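Local atomic coordinates of enoyl-CoA hydratase/isomerase (Pseudomonas aeruginosa, PDB entry 3LAO), a protein that probably hydrates the double bond of an enoyl-CoA, perhaps a steroid side-chain thioester, as a homotrimeric member of the enoyl-CoA hydratase/isomerase family. Residues A42-A45 with L46-E50. Sequence-based numbering, arbitrary orientation.
Sequences ADLA and LAMGE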
loop_
_atom_site.group_PDB
_atom_site.type_symbol
_atom_site.label_atom_id
_atom_site.label_comp_id
_atom_site.label_asym_id
_atom_site.label_seq_id
_atom_site.Cartn_x
_atom_site.Cartn_y
_atom_site.Cartn_z
ATOM N N ALA B 42 -18.083 -25.017 3.811
ATOM C CA ALA B 42 -17.290 -26.202 3.922
ATOM C C ALA B 42 -16.952 -26.713 2.540
ATOM O O ALA B 42 -15.807 -27.137 2.257
ATOM C CB ALA B 42 -18.045 -27.246 4.692
ATOM N N ASP B 43 -17.947 -26.668 1.670
ATOM C CA ASP B 43 -17.749 -27.195 0.344
ATOM C C ASP B 43 -16.750 -26.351 -0.490
ATOM O O ASP B 43 -15.893 -26.912 -1.158
ATOM C CB ASP B 43 -19.088 -27.410 -0.361
ATOM C CG ASP B 43 -18.974 -28.389 -1.509
ATOM O OD1 ASP B 43 -18.154 -29.344 -1.427
ATOM O OD2 ASP B 43 -19.698 -28.211 -2.485
ATOM N N LEU B 44 -16.866 -25.025 -0.429
ATOM C CA LEU B 44 -15.896 -24.111 -1.019
ATOM C C LEU B 44 -14.446 -24.347 -0.461
ATOM O O LEU B 44 -13.496 -24.456 -1.230
ATOM C CB LEU B 44 -16.339 -22.623 -0.876
ATOM C CG LEU B 44 -15.329 -21.522 -1.343
ATOM C CD1 LEU B 44 -14.922 -21.725 -2.800
ATOM C CD2 LEU B 44 -15.837 -20.097 -1.191
ATOM N N ALA B 45 -14.284 -24.432 0.856
ATOM C CA ALA B 45 -12.985 -24.745 1.438
ATOM C C ALA B 45 -12.445 -26.103 0.982
ATOM O O ALA B 45 -11.244 -26.223 0.728
ATOM C CB ALA B 45 -13.033 -24.684 2.940
ATOM N N LEU B 46 -13.322 -27.106 0.840
ATOM C CA LEU B 46 -12.909 -28.416 0.290
ATOM C C LEU B 46 -12.492 -28.374 -1.176
ATOM O O LEU B 46 -11.545 -29.042 -1.568
ATOM C CB LEU B 46 -13.977 -29.488 0.493
ATOM C CG LEU B 46 -14.068 -30.038 1.917
ATOM C CD1 LEU B 46 -15.193 -31.063 2.030
ATOM C CD2 LEU B 46 -12.756 -30.649 2.402
ATOM N N ALA B 47 -13.237 -27.618 -1.981
ATOM C CA ALA B 47 -12.880 -27.340 -3.363
ATOM C C ALA B 47 -11.502 -26.642 -3.462
ATOM O O ALA B 47 -10.702 -26.985 -4.331
ATOM C CB ALA B 47 -13.952 -26.484 -4.025
HETATM N N MSE B 48 -11.222 -25.678 -2.588
HETATM C CA MSE B 48 -9.887 -25.072 -2.605
HETATM C C MSE B 48 -8.795 -26.061 -2.192
HETATM O O MSE B 48 -7.762 -26.134 -2.832
HETATM C CB MSE B 48 -9.811 -23.822 -1.744
HETATM C CG MSE B 48 -9.012 -22.741 -2.436
HETATM SE SE MSE B 48 -10.048 -21.912 -3.867
HETATM C CE MSE B 48 -11.094 -20.641 -2.802
ATOM N N GLY B 49 -9.040 -26.821 -1.128
ATOM C CA GLY B 49 -8.097 -27.842 -0.697
ATOM C C GLY B 49 -7.777 -28.793 -1.844
ATOM O O GLY B 49 -6.635 -29.175 -2.072
ATOM N N GLU B 50 -8.791 -29.162 -2.601
ATOM C CA GLU B 50 -8.572 -30.091 -3.682
ATOM C C GLU B 50 -7.766 -29.461 -4.856
ATOM O O GLU B 50 -6.928 -30.137 -5.482
ATOM C CB GLU B 50 -9.907 -30.715 -4.128
ATOM C CG GLU B 50 -9.991 -31.026 -5.640
ATOM C CD GLU B 50 -11.387 -31.554 -6.109
ATOM O OE1 GLU B 50 -12.444 -31.145 -5.519
ATOM O OE2 GLU B 50 -11.398 -32.378 -7.079
#
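Leu44 and Met48, a selenomethionine one turn further along the same helix, lie side by side, with Leu44 CD1 4.0 Å from Met48 CE. This approach belongs to one of two modelled conformers of Met48 and is to that extent doubtful; in it the chain bends at chi2 (75°) and chi3 (82°), bringing the terminal methyl near the leucine. On another side of the helix Leu46 leans over the preceding turn, its CG 3.4 Å from Ala42 O; with CG beside the backbone N (chi1 -76°) and anti to the carbonyl carbon, the branch is directed back along the helix. Beneath the side chains runs regular alpha-helical bonding, Leu46 N to Ala42 O and Ala47 N to Asp43 O, each 2.9 Å, followed by Met48 to Leu44 and Gly49 to Ala45. This is the middle of helix 38-53, the crossover of a beta-alpha-beta unit between parallel strands 22-27 and 59-64 of the crotonase-like fold. Leu44, Ala47 and Met48 all pack on Ile25 of the first of these strands. Farther out, Asp43 and Glu50, seven residues apart, both form salt bridges with Arg16 on strand 14-19. The other carboxylate oxygen of Asp43, OD2, takes a hydrogen bond from Val14 N, tying the helix to the sheet's edge strand within the chain.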